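Local coordinates for protein serine protease pet (Escherichia coli, PDB 4OM9) that is a secreted autotransporter enterotoxin of enteroaggregative E. coli that works as a serine protease and probably cleaves host alpha-fodrin, at residues G99-I104 and Y241-D246; V68-N73 and L225-G230; F121-N126 and N180-T185. All coordinates share one frame; numbering follows the deposited sequence.

Contact 1. Residues G99-I104 and Y241-D246; sequences GNDFSI and YVTPFD
The F102 ring has D246 over one face, where CB stands 3.6 Å from the ring centroid, almost on the ring normal, in a CH-pi contact. The backbone N of D246 lies over that face too, 3.4 Å from F102 CE1, while the methyl CG2 of T243 sits at the ring edge. F102 in turn directs its own edge toward the face of F245, an offset edge-to-face pair with centroids 5.8 Å apart and planes at 85°. The contact belongs to the trypsin-like two-barrel fold of clan PA: strand 102-107 lies in the N-terminal sheet and strand 239-244 in the C-terminal one, and F102 bridges the seam. CG of F102 is trans to its backbone N (chi1 175°), which carries the ring from the strand to the opposing segment. T243 CG2 also packs on F102 CB at 3.6 Å. The other branch of T243 is polar: OG1 donates to N100 O over 2.9 Å, arriving nearly in line with the carbonyl bond (C=O...donor 160°), and so ties the turn before strand 102-107 to the C-terminal sheet. Beyond the ring, D246 caps a backbone N of helix 247-255 and bonds T249 OG1 through OD2, so the residue lying on F102 also caps that helix. N100 reaches across the proline with its amide, whose OD1 is held by K190 and whose ND2 bonds N189 O. This same ND2 approaches P244 CD to 3.4 Å and donates over 2.8 Å to a water that in turn hydrogen-bonds to P244 O.

Contact 2. Residues V68-N73 and L225-G230; sequences VTVAHN and LGTTHG
T227 lays its methyl CG2 against V68 CG1 at 3.4 Å, closer than usual carbon-carbon contact, the two side chains meeting at about a right angle. The hydroxyl branch works on the next residue: OG1 donates to T69 O over 2.9 Å, coming from well above the carbonyl plane and not onto a lone pair. This reach follows from a chi1 of 52°, with OG1 wedged between the backbone N and carbonyl carbon of T227, while CG2 is swung round to the valine. V70 packs alongside, its CG2 3.6 Å from T228 O and 3.7 Å from T227 OG1. The strands run in nearly the same direction, 23° apart with axes 6.1 Å apart at closest approach, yet they belong to different sheets, so side chains join them and no backbone pairing does. At the far end H72 turns its imidazole edge to the other segment. H72 CE1 lies 3.4 Å from H229 O, near the ring plane, and the edge also meets the face of the H229 ring in an offset edge-to-face pair (centroids 5.7 Å apart, planes at 62°). H229 ND1 is hydrogen-bonded to D101 OD2, and D101 OD1 takes the backbone N of H72, so one carboxylate holds both histidine residues. H229 and G230 form a classic beta bulge facing Y241. With S208, in a GDSG sequence, beside H72, the residues H72, D101 and S208 are consistent with the His-Asp-Ser triad in the cleft between the two barrels of a trypsin-like protease, H229 supplying the carbonyl near H72 CE1.

Contact 3. Residues F121-N126 and N180-T185; sequences FNYNEN and NLRANT
R182 brings its guanidinium over the face of Y123, with R182 NH2 3.2 Å above the ring plane and over the ring centre. R182 CZ lies 4.0 Å from the centroid of the Y123 ring, 16° off the normal, which makes a cation-pi contact, although the ring and guanidinium planes are tilted 41° from each other and so do not lie flat together. The two side chains come from opposite directions, so Y123 reaches the carbonyl just before R182, while R182 reaches the backbone of Y123. Y123 OH donates to L181 O over 2.5 Å, in the carbonyl plane and onto a lone pair. NH2 of R182 points at Y123 O, but the modelled separation of 2.3 Å is too short to be trusted in detail. R182 NH1 bonds weakly to E125 O at 3.4 Å and makes an ordinary hydrogen bond to N127 OD1, so the guanidinium reaches from the carbonyl of Y123 to that of E125 and the side chain of N127. A bend at chi3 (82°) of R182 lets its chain fold back to the ring. The second shell fixes both backbones. The tyrosine sits in a type I turn from N122 to E125, closed by E125 N to N122 O at 3.2 Å, and N122 OD1 accepts from N124 N at 3.1 Å in an Asx turn. A matching Asx turn shapes the other segment: N180 OD1 takes R182 N at 3.0 Å, where the chain turns a corner at L181 and R182. Further out, N126 caps helix 127-134 by taking N129 N on OD1. L181, E125 and F121 all pack on I130 of that helix, while Y123 rests on N189 and V191 of strand 188-195 and on P244 of strand 239-244, at the outer surface of the C-terminal barrel.

The six segments come along the chain as 68-73, 99-104, 121-126, 180-185, 225-230 and 241-246. Contacts 1 and 2 therefore cross, and contact 3 is nested inside the loops that both close. The centres of contacts 1 and 2 are about 6 Å apart; contact 3 lies about 11 Å from contact 1 and 15 Å from contact 2. Contact 1 joins strand 102-107 to 239-244 and contact 2 joins 66-70 to 221-232; the strands are neighbours within each sheet. Contact 3 joins the loop between strand 102-107 and helix 127-134 to the C-terminal sheet. Contacts 1 and 2 lie at the seam beside the probable active site, contact 3 on the outer side.

Contact 1. Residues G99-I104 and Y241-D246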
ATOM      1  N   GLY A  99     -36.893  19.382  28.505  1.00 39.46           N
ATOM      2  CA  GLY A  99     -37.858  20.214  27.799  1.00 40.24           C
ATOM      3  C   GLY A  99     -37.341  20.741  26.460  1.00 41.05           C
ATOM      4  O   GLY A  99     -38.107  21.007  25.528  1.00 40.30           O
ATOM      5  N   ASN A 100     -36.027  20.887  26.366  1.00 38.37           N
ATOM      6  CA  ASN A 100     -35.384  21.297  25.133  1.00 37.61           C
ATOM      7  C   ASN A 100     -35.157  20.118  24.154  1.00 36.81           C
ATOM      8  O   ASN A 100     -34.439  20.282  23.154  1.00 36.11           O
ATOM      9  CB  ASN A 100     -34.050  21.982  25.454  1.00 36.97           C
ATOM     10  CG  ASN A 100     -33.631  22.999  24.390  1.00 36.89           C
ATOM     11  OD1 ASN A 100     -34.463  23.724  23.822  1.00 37.49           O
ATOM     12  ND2 ASN A 100     -32.327  23.056  24.128  1.00 35.89           N
ATOM     13  N   ASP A 101     -35.760  18.956  24.467  1.00 40.27           N
ATOM     14  CA  ASP A 101     -35.857  17.795  23.555  1.00 38.91           C
ATOM     15  C   ASP A 101     -34.574  16.966  23.594  1.00 36.95           C
ATOM     16  O   ASP A 101     -34.309  16.137  22.716  1.00 35.97           O
ATOM     17  CB  ASP A 101     -36.185  18.252  22.116  1.00 41.20           C
ATOM     18  CG  ASP A 101     -36.453  17.095  21.153  1.00 45.28           C
ATOM     19  OD1 ASP A 101     -36.961  16.043  21.577  1.00 48.35           O
ATOM     20  OD2 ASP A 101     -36.158  17.249  19.942  1.00 47.92           O
ATOM     21  N   PHE A 102     -33.782  17.171  24.640  1.00 35.20           N
ATOM     22  CA  PHE A 102     -32.546  16.432  24.773  1.00 34.28           C
ATOM     23  C   PHE A 102     -32.840  15.029  25.306  1.00 34.40           C
ATOM     24  O   PHE A 102     -33.741  14.842  26.131  1.00 35.24           O
ATOM     25  CB  PHE A 102     -31.571  17.170  25.687  1.00 34.14           C
ATOM     26  CG  PHE A 102     -30.317  16.405  25.960  1.00 33.44           C
ATOM     27  CD1 PHE A 102     -29.307  16.333  25.002  1.00 32.63           C
ATOM     28  CD2 PHE A 102     -30.154  15.730  27.166  1.00 33.72           C
ATOM     29  CE1 PHE A 102     -28.149  15.618  25.243  1.00 32.13           C
ATOM     30  CE2 PHE A 102     -28.997  15.000  27.427  1.00 33.22           C
ATOM     31  CZ  PHE A 102     -27.991  14.932  26.462  1.00 32.43           C
ATOM     32  N   SER A 103     -32.072  14.046  24.833  1.00 33.66           N
ATOM     33  CA  SER A 103     -32.203  12.683  25.320  1.00 33.77           C
ATOM     34  C   SER A 103     -30.854  11.999  25.501  1.00 33.03           C
ATOM     35  O   SER A 103     -30.098  11.848  24.550  1.00 32.34           O
ATOM     36  CB  SER A 103     -33.073  11.856  24.378  1.00 34.01           C
ATOM     37  OG  SER A 103     -33.202  10.522  24.870  1.00 34.33           O
ATOM     38  N   ILE A 104     -30.566  11.595  26.738  1.00 35.08           N
ATOM     39  CA  ILE A 104     -29.417  10.747  27.050  1.00 32.90           C
ATOM     40  C   ILE A 104     -29.925   9.339  27.348  1.00 33.33           C
ATOM     41  O   ILE A 104     -30.830   9.126  28.172  1.00 34.10           O
ATOM     42  CB  ILE A 104     -28.581  11.284  28.231  1.00 33.12           C
ATOM     43  CG1 ILE A 104     -27.487  10.288  28.617  1.00 32.93           C
ATOM     44  CG2 ILE A 104     -29.442  11.537  29.420  1.00 34.08           C
ATOM     45  CD1 ILE A 104     -26.438  10.057  27.545  1.00 32.10           C
ATOM     46  N   TYR A 241     -32.424  23.133  13.440  1.00 32.38           N
ATOM     47  CA  TYR A 241     -32.194  23.424  14.837  1.00 35.68           C
ATOM     48  C   TYR A 241     -31.584  22.225  15.533  1.00 33.74           C
ATOM     49  O   TYR A 241     -32.025  21.097  15.350  1.00 34.34           O
ATOM     50  CB  TYR A 241     -33.498  23.855  15.511  1.00 37.80           C
ATOM     51  CG  TYR A 241     -34.055  25.064  14.825  1.00 42.03           C
ATOM     52  CD1 TYR A 241     -34.763  24.934  13.634  1.00 45.50           C
ATOM     53  CD2 TYR A 241     -33.826  26.337  15.318  1.00 38.94           C
ATOM     54  CE1 TYR A 241     -35.254  26.023  12.976  1.00 47.69           C
ATOM     55  CE2 TYR A 241     -34.316  27.443  14.654  1.00 43.79           C
ATOM     56  CZ  TYR A 241     -35.033  27.271  13.487  1.00 52.91           C
ATOM     57  OH  TYR A 241     -35.535  28.350  12.795  1.00 59.04           O
ATOM     58  N   VAL A 242     -30.543  22.501  16.309  1.00 30.98           N
ATOM     59  CA  VAL A 242     -29.867  21.496  17.092  1.00 31.50           C
ATOM     60  C   VAL A 242     -30.098  21.689  18.584  1.00 29.30           C
ATOM     61  O   VAL A 242     -29.835  22.766  19.133  1.00 27.77           O
ATOM     62  CB  VAL A 242     -28.366  21.510  16.839  1.00 30.29           C
ATOM     63  CG1 VAL A 242     -27.727  20.277  17.464  1.00 26.63           C
ATOM     64  CG2 VAL A 242     -28.076  21.591  15.333  1.00 30.92           C
ATOM     65  N   THR A 243     -30.581  20.637  19.236  1.00 36.21           N
ATOM     66  CA  THR A 243     -30.633  20.608  20.696  1.00 37.05           C
ATOM     67  C   THR A 243     -29.213  20.503  21.218  1.00 35.52           C
ATOM     68  O   THR A 243     -28.536  19.523  20.960  1.00 36.30           O
ATOM     69  CB  THR A 243     -31.484  19.436  21.213  1.00 37.92           C
ATOM     70  OG1 THR A 243     -32.853  19.671  20.866  1.00 41.29           O
ATOM     71  CG2 THR A 243     -31.355  19.278  22.731  1.00 35.96           C
ATOM     72  N   PRO A 244     -28.747  21.539  21.922  1.00 33.56           N
ATOM     73  CA  PRO A 244     -27.375  21.583  22.431  1.00 32.98           C
ATOM     74  C   PRO A 244     -27.115  20.449  23.398  1.00 32.56           C
ATOM     75  O   PRO A 244     -27.958  20.210  24.279  1.00 34.07           O
ATOM     76  CB  PRO A 244     -27.301  22.934  23.150  1.00 34.53           C
ATOM     77  CG  PRO A 244     -28.446  23.736  22.586  1.00 37.11           C
ATOM     78  CD  PRO A 244     -29.519  22.730  22.316  1.00 33.78           C
ATOM     79  N   PHE A 245     -25.983  19.765  23.257  1.00 35.43           N
ATOM     80  CA  PHE A 245     -25.663  18.668  24.173  1.00 38.37           C
ATOM     81  C   PHE A 245     -25.744  19.096  25.634  1.00 40.02           C
ATOM     82  O   PHE A 245     -25.237  20.151  26.004  1.00 39.29           O
ATOM     83  CB  PHE A 245     -24.262  18.101  23.916  1.00 34.68           C
ATOM     84  CG  PHE A 245     -23.791  17.184  25.015  1.00 37.85           C
ATOM     85  CD1 PHE A 245     -24.211  15.867  25.054  1.00 38.41           C
ATOM     86  CD2 PHE A 245     -22.971  17.651  26.031  1.00 38.42           C
ATOM     87  CE1 PHE A 245     -23.799  15.020  26.076  1.00 42.19           C
ATOM     88  CE2 PHE A 245     -22.553  16.817  27.040  1.00 42.43           C
ATOM     89  CZ  PHE A 245     -22.968  15.498  27.068  1.00 42.19           C
ATOM     90  N   ASP A 246     -26.335  18.251  26.471  1.00 36.06           N
ATOM     91  CA  ASP A 246     -26.618  18.634  27.864  1.00 35.92           C
ATOM     92  C   ASP A 246     -25.890  17.729  28.869  1.00 34.08           C
ATOM     93  O   ASP A 246     -26.331  16.624  29.149  1.00 31.14           O
ATOM     94  CB  ASP A 246     -28.131  18.610  28.102  1.00 33.08           C
ATOM     95  CG  ASP A 246     -28.526  18.919  29.545  1.00 33.49           C
ATOM     96  OD1 ASP A 246     -27.666  19.110  30.433  1.00 40.03           O
ATOM     97  OD2 ASP A 246     -29.743  18.971  29.791  1.00 35.07           O
TER
HETATM   98  O   HOH W   1     -30.507  21.424  25.454  1.00 30.72           O

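Contact 2. Residues V68-N73 and L225-G230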
ATOM      1  N   VAL A  68     -26.750   9.461  22.712  1.00 30.49           N
ATOM      2  CA  VAL A  68     -27.485  10.712  22.768  1.00 30.74           C
ATOM      3  C   VAL A  68     -28.300  10.868  21.497  1.00 30.81           C
ATOM      4  O   VAL A  68     -27.847  10.524  20.397  1.00 30.47           O
ATOM      5  CB  VAL A  68     -26.530  11.908  22.948  1.00 30.51           C
ATOM      6  CG1 VAL A  68     -27.256  13.195  22.754  1.00 34.19           C
ATOM      7  CG2 VAL A  68     -25.951  11.899  24.336  1.00 30.74           C
ATOM      8  N   THR A  69     -29.517  11.364  21.652  1.00 31.38           N
ATOM      9  CA  THR A  69     -30.392  11.573  20.528  1.00 31.70           C
ATOM     10  C   THR A  69     -31.403  12.700  20.851  1.00 32.36           C
ATOM     11  O   THR A  69     -31.120  13.617  21.618  1.00 32.36           O
ATOM     12  CB  THR A  69     -31.101  10.253  20.144  1.00 32.05           C
ATOM     13  OG1 THR A  69     -31.846  10.428  18.935  1.00 32.47           O
ATOM     14  CG2 THR A  69     -32.034   9.716  21.291  1.00 32.74           C
ATOM     15  N   VAL A  70     -32.571  12.650  20.247  1.00 33.04           N
ATOM     16  CA  VAL A  70     -33.561  13.646  20.553  1.00 33.82           C
ATOM     17  C   VAL A  70     -34.746  12.912  21.184  1.00 35.32           C
ATOM     18  O   VAL A  70     -34.871  11.692  20.999  1.00 34.74           O
ATOM     19  CB  VAL A  70     -33.913  14.450  19.283  1.00 34.13           C
ATOM     20  CG1 VAL A  70     -35.371  14.336  18.912  1.00 38.47           C
ATOM     21  CG2 VAL A  70     -33.442  15.867  19.449  1.00 33.97           C
ATOM     22  N   ALA A  71     -35.548  13.632  21.975  1.00 35.49           N
ATOM     23  CA  ALA A  71     -36.601  13.024  22.809  1.00 36.46           C
ATOM     24  C   ALA A  71     -37.807  12.544  22.012  1.00 43.86           C
ATOM     25  O   ALA A  71     -38.307  11.446  22.260  1.00 45.99           O
ATOM     26  CB  ALA A  71     -37.070  14.014  23.914  1.00 37.15           C
ATOM     27  N   HIS A  72     -38.277  13.351  21.061  1.00 51.65           N
ATOM     28  CA  HIS A  72     -39.481  12.988  20.313  1.00 58.69           C
ATOM     29  C   HIS A  72     -39.166  11.967  19.218  1.00 63.02           C
ATOM     30  O   HIS A  72     -39.998  11.693  18.349  1.00 69.03           O
ATOM     31  CB  HIS A  72     -40.171  14.237  19.730  1.00 64.08           C
ATOM     32  CG  HIS A  72     -39.536  14.785  18.485  1.00 61.72           C
ATOM     33  ND1 HIS A  72     -38.361  15.503  18.498  1.00 57.46           N
ATOM     34  CD2 HIS A  72     -39.948  14.759  17.195  1.00 59.53           C
ATOM     35  CE1 HIS A  72     -38.061  15.880  17.264  1.00 48.30           C
ATOM     36  NE2 HIS A  72     -39.008  15.441  16.457  1.00 60.16           N
ATOM     37  N   ASN A  73     -37.962  11.402  19.275  1.00 76.58           N
ATOM     38  CA  ASN A  73     -37.615  10.246  18.460  1.00 78.66           C
ATOM     39  C   ASN A  73     -38.144   8.963  19.098  1.00 81.49           C
ATOM     40  O   ASN A  73     -38.034   7.878  18.523  1.00 85.47           O
ATOM     41  CB  ASN A  73     -36.101  10.151  18.258  1.00 73.34           C
ATOM     42  CG  ASN A  73     -35.683  10.463  16.829  1.00 73.29           C
ATOM     43  OD1 ASN A  73     -36.481  10.958  16.031  1.00 74.56           O
ATOM     44  ND2 ASN A  73     -34.425  10.172  16.500  1.00 59.85           N
ATOM     45  N   LEU A 225     -21.693  18.768  19.128  1.00 27.93           N
ATOM     46  CA  LEU A 225     -22.416  20.011  19.467  1.00 28.95           C
ATOM     47  C   LEU A 225     -23.756  19.720  20.119  1.00 30.93           C
ATOM     48  O   LEU A 225     -24.151  20.351  21.114  1.00 30.24           O
ATOM     49  CB  LEU A 225     -22.657  20.876  18.225  1.00 28.00           C
ATOM     50  CG  LEU A 225     -23.514  22.143  18.469  1.00 32.03           C
ATOM     51  CD1 LEU A 225     -22.636  23.291  18.936  1.00 32.61           C
ATOM     52  CD2 LEU A 225     -24.309  22.589  17.223  1.00 31.36           C
ATOM     53  N   GLY A 226     -24.462  18.759  19.536  1.00 30.03           N
ATOM     54  CA  GLY A 226     -25.771  18.374  20.027  1.00 27.48           C
ATOM     55  C   GLY A 226     -26.415  17.412  19.050  1.00 27.62           C
ATOM     56  O   GLY A 226     -25.716  16.734  18.302  1.00 25.24           O
ATOM     57  N   THR A 227     -27.747  17.383  19.042  1.00 26.72           N
ATOM     58  CA  THR A 227     -28.506  16.422  18.255  1.00 29.22           C
ATOM     59  C   THR A 227     -29.621  17.133  17.513  1.00 29.27           C
ATOM     60  O   THR A 227     -30.218  18.106  18.016  1.00 28.92           O
ATOM     61  CB  THR A 227     -29.101  15.291  19.141  1.00 28.23           C
ATOM     62  OG1 THR A 227     -29.835  15.864  20.229  1.00 30.07           O
ATOM     63  CG2 THR A 227     -28.001  14.470  19.713  1.00 27.77           C
ATOM     64  N   THR A 228     -29.920  16.645  16.321  1.00 31.91           N
ATOM     65  CA  THR A 228     -30.801  17.378  15.425  1.00 35.19           C
ATOM     66  C   THR A 228     -32.265  17.367  15.858  1.00 33.01           C
ATOM     67  O   THR A 228     -32.883  16.310  15.968  1.00 35.32           O
ATOM     68  CB  THR A 228     -30.690  16.822  14.020  1.00 31.72           C
ATOM     69  OG1 THR A 228     -29.332  16.939  13.603  1.00 33.86           O
ATOM     70  CG2 THR A 228     -31.587  17.577  13.060  1.00 31.95           C
ATOM     71  N   HIS A 229     -32.816  18.562  16.057  1.00 30.90           N
ATOM     72  CA  HIS A 229     -34.182  18.724  16.584  1.00 33.78           C
ATOM     73  C   HIS A 229     -35.270  18.923  15.532  1.00 30.87           C
ATOM     74  O   HIS A 229     -36.336  18.321  15.622  1.00 33.37           O
ATOM     75  CB  HIS A 229     -34.250  19.898  17.547  1.00 29.41           C
ATOM     76  CG  HIS A 229     -35.646  20.245  17.958  1.00 34.90           C
ATOM     77  ND1 HIS A 229     -36.320  19.568  18.953  1.00 38.66           N
ATOM     78  CD2 HIS A 229     -36.505  21.186  17.502  1.00 37.00           C
ATOM     79  CE1 HIS A 229     -37.527  20.076  19.093  1.00 38.46           C
ATOM     80  NE2 HIS A 229     -37.667  21.063  18.223  1.00 37.28           N
ATOM     81  N   GLY A 230     -35.029  19.801  14.562  1.00 29.09           N
ATOM     82  CA  GLY A 230     -36.023  20.050  13.524  1.00 35.50           C
ATOM     83  C   GLY A 230     -35.623  21.086  12.494  1.00 35.43           C
ATOM     84  O   GLY A 230     -34.518  21.614  12.547  1.00 31.79           O
TER

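Contact 3. Residues F121-N126 and N180-T185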
ATOM      1  N   PHE A 121     -18.710  19.911  24.745  1.00 41.35           N
ATOM      2  CA  PHE A 121     -19.349  21.161  24.347  1.00 39.85           C
ATOM      3  C   PHE A 121     -20.112  21.813  25.509  1.00 40.25           C
ATOM      4  O   PHE A 121     -20.951  21.189  26.140  1.00 35.85           O
ATOM      5  CB  PHE A 121     -20.308  20.971  23.174  1.00 41.73           C
ATOM      6  CG  PHE A 121     -20.967  22.259  22.746  1.00 39.67           C
ATOM      7  CD1 PHE A 121     -20.222  23.254  22.126  1.00 37.66           C
ATOM      8  CD2 PHE A 121     -22.304  22.491  23.005  1.00 36.73           C
ATOM      9  CE1 PHE A 121     -20.800  24.441  21.761  1.00 40.16           C
ATOM     10  CE2 PHE A 121     -22.897  23.681  22.634  1.00 38.57           C
ATOM     11  CZ  PHE A 121     -22.143  24.666  22.013  1.00 36.89           C
ATOM     12  N   ASN A 122     -19.819  23.082  25.769  1.00 37.05           N
ATOM     13  CA  ASN A 122     -20.451  23.804  26.873  1.00 38.61           C
ATOM     14  C   ASN A 122     -21.311  24.959  26.391  1.00 38.47           C
ATOM     15  O   ASN A 122     -20.823  26.078  26.224  1.00 39.24           O
ATOM     16  CB  ASN A 122     -19.393  24.328  27.837  1.00 40.05           C
ATOM     17  CG  ASN A 122     -19.983  24.805  29.135  1.00 44.39           C
ATOM     18  OD1 ASN A 122     -21.193  25.001  29.243  1.00 44.99           O
ATOM     19  ND2 ASN A 122     -19.133  24.997  30.136  1.00 46.57           N
ATOM     20  N   TYR A 123     -22.599  24.693  26.204  1.00 35.47           N
ATOM     21  CA  TYR A 123     -23.534  25.693  25.698  1.00 38.40           C
ATOM     22  C   TYR A 123     -23.647  26.934  26.584  1.00 41.55           C
ATOM     23  O   TYR A 123     -24.151  27.957  26.144  1.00 44.79           O
ATOM     24  CB  TYR A 123     -24.925  25.076  25.530  1.00 35.22           C
ATOM     25  CG  TYR A 123     -25.858  25.875  24.629  1.00 34.65           C
ATOM     26  CD1 TYR A 123     -25.424  26.355  23.394  1.00 34.42           C
ATOM     27  CD2 TYR A 123     -27.185  26.101  24.991  1.00 35.23           C
ATOM     28  CE1 TYR A 123     -26.277  27.062  22.549  1.00 34.77           C
ATOM     29  CE2 TYR A 123     -28.044  26.802  24.162  1.00 35.59           C
ATOM     30  CZ  TYR A 123     -27.583  27.291  22.937  1.00 35.36           C
ATOM     31  OH  TYR A 123     -28.436  27.975  22.111  1.00 35.86           O
ATOM     32  N   ASN A 124     -23.186  26.835  27.826  1.00 46.98           N
ATOM     33  CA  ASN A 124     -23.356  27.907  28.800  1.00 46.98           C
ATOM     34  C   ASN A 124     -22.216  28.909  28.832  1.00 49.75           C
ATOM     35  O   ASN A 124     -22.200  29.808  29.673  1.00 55.70           O
ATOM     36  CB  ASN A 124     -23.535  27.319  30.192  1.00 49.70           C
ATOM     37  CG  ASN A 124     -24.731  26.418  30.274  1.00 53.28           C
ATOM     38  OD1 ASN A 124     -25.729  26.633  29.586  1.00 52.33           O
ATOM     39  ND2 ASN A 124     -24.636  25.385  31.102  1.00 53.08           N
ATOM     40  N   GLU A 125     -21.259  28.743  27.928  1.00 47.40           N
ATOM     41  CA  GLU A 125     -20.222  29.744  27.719  1.00 47.27           C
ATOM     42  C   GLU A 125     -20.864  30.862  26.943  1.00 46.61           C
ATOM     43  O   GLU A 125     -21.832  30.620  26.225  1.00 49.32           O
ATOM     44  CB  GLU A 125     -19.029  29.168  26.952  1.00 49.03           C
ATOM     45  CG  GLU A 125     -18.117  28.264  27.762  1.00 50.98           C
ATOM     46  CD  GLU A 125     -17.116  29.048  28.585  1.00 63.78           C
ATOM     47  OE1 GLU A 125     -15.929  29.078  28.193  1.00 63.43           O
ATOM     48  OE2 GLU A 125     -17.515  29.639  29.615  1.00 70.02           O
ATOM     49  N   ASN A 126     -20.355  32.083  27.073  1.00 51.78           N
ATOM     50  CA  ASN A 126     -20.933  33.187  26.307  1.00 52.69           C
ATOM     51  C   ASN A 126     -20.588  33.067  24.819  1.00 47.32           C
ATOM     52  O   ASN A 126     -19.663  32.340  24.433  1.00 44.86           O
ATOM     53  CB  ASN A 126     -20.494  34.558  26.866  1.00 54.68           C
ATOM     54  CG  ASN A 126     -18.988  34.773  26.825  1.00 53.59           C
ATOM     55  OD1 ASN A 126     -18.314  34.418  25.859  1.00 53.97           O
ATOM     56  ND2 ASN A 126     -18.457  35.372  27.879  1.00 56.79           N
ATOM     57  N   ASN A 180     -27.485  30.970  13.991  1.00 39.59           N
ATOM     58  CA  ASN A 180     -27.871  31.476  15.308  1.00 36.67           C
ATOM     59  C   ASN A 180     -27.512  30.500  16.420  1.00 35.09           C
ATOM     60  O   ASN A 180     -28.149  29.454  16.583  1.00 31.75           O
ATOM     61  CB  ASN A 180     -29.375  31.784  15.359  1.00 36.45           C
ATOM     62  CG  ASN A 180     -29.741  32.769  16.467  1.00 40.43           C
ATOM     63  OD1 ASN A 180     -28.967  32.983  17.406  1.00 39.63           O
ATOM     64  ND2 ASN A 180     -30.926  33.383  16.354  1.00 37.54           N
ATOM     65  N   LEU A 181     -26.502  30.864  17.200  1.00 33.15           N
ATOM     66  CA  LEU A 181     -26.111  30.111  18.378  1.00 34.14           C
ATOM     67  C   LEU A 181     -27.232  29.964  19.386  1.00 38.64           C
ATOM     68  O   LEU A 181     -27.296  28.970  20.076  1.00 34.96           O
ATOM     69  CB  LEU A 181     -24.912  30.764  19.057  1.00 36.12           C
ATOM     70  CG  LEU A 181     -23.547  30.341  18.520  1.00 35.96           C
ATOM     71  CD1 LEU A 181     -22.428  31.084  19.252  1.00 37.65           C
ATOM     72  CD2 LEU A 181     -23.388  28.816  18.639  1.00 32.25           C
ATOM     73  N   ARG A 182     -28.097  30.967  19.497  1.00 46.96           N
ATOM     74  CA  ARG A 182     -29.172  30.910  20.476  1.00 44.66           C
ATOM     75  C   ARG A 182     -30.488  31.348  19.852  1.00 46.04           C
ATOM     76  O   ARG A 182     -30.960  32.468  20.081  1.00 50.40           O
ATOM     77  CB  ARG A 182     -28.852  31.776  21.707  1.00 43.73           C
ATOM     78  CG  ARG A 182     -27.354  32.016  21.955  1.00 47.97           C
ATOM     79  CD  ARG A 182     -27.014  32.255  23.428  1.00 46.37           C
ATOM     80  NE  ARG A 182     -26.896  30.991  24.126  1.00 52.21           N
ATOM     81  CZ  ARG A 182     -25.756  30.443  24.536  1.00 42.85           C
ATOM     82  NH1 ARG A 182     -24.598  31.058  24.357  1.00 41.26           N
ATOM     83  NH2 ARG A 182     -25.788  29.276  25.159  1.00 39.19           N
ATOM     84  N   ALA A 183     -31.068  30.453  19.057  1.00 40.27           N
ATOM     85  CA  ALA A 183     -32.393  30.662  18.481  1.00 41.18           C
ATOM     86  C   ALA A 183     -33.498  30.419  19.516  1.00 41.51           C
ATOM     87  O   ALA A 183     -33.464  29.423  20.243  1.00 39.84           O
ATOM     88  CB  ALA A 183     -32.591  29.760  17.285  1.00 40.28           C
ATOM     89  N   ASN A 184     -34.471  31.332  19.565  1.00 43.94           N
ATOM     90  CA  ASN A 184     -35.566  31.256  20.533  1.00 47.89           C
ATOM     91  C   ASN A 184     -36.703  30.368  20.048  1.00 50.44           C
ATOM     92  O   ASN A 184     -37.595  30.814  19.332  1.00 54.75           O
ATOM     93  CB  ASN A 184     -36.105  32.660  20.840  1.00 49.99           C
ATOM     94  CG  ASN A 184     -37.345  32.640  21.723  1.00 49.28           C
ATOM     95  OD1 ASN A 184     -37.411  31.921  22.727  1.00 49.00           O
ATOM     96  ND2 ASN A 184     -38.339  33.425  21.347  1.00 48.02           N
ATOM     97  N   THR A 185     -36.683  29.107  20.440  1.00 50.27           N
ATOM     98  CA  THR A 185     -37.706  28.195  19.968  1.00 51.95           C
ATOM     99  C   THR A 185     -38.582  27.719  21.111  1.00 47.83           C
ATOM    100  O   THR A 185     -38.296  27.977  22.279  1.00 47.81           O
ATOM    101  CB  THR A 185     -37.098  26.982  19.299  1.00 47.31           C
ATOM    102  OG1 THR A 185     -36.333  26.259  20.271  1.00 47.30           O
ATOM    103  CG2 THR A 185     -36.200  27.399  18.148  1.00 45.60           C
TER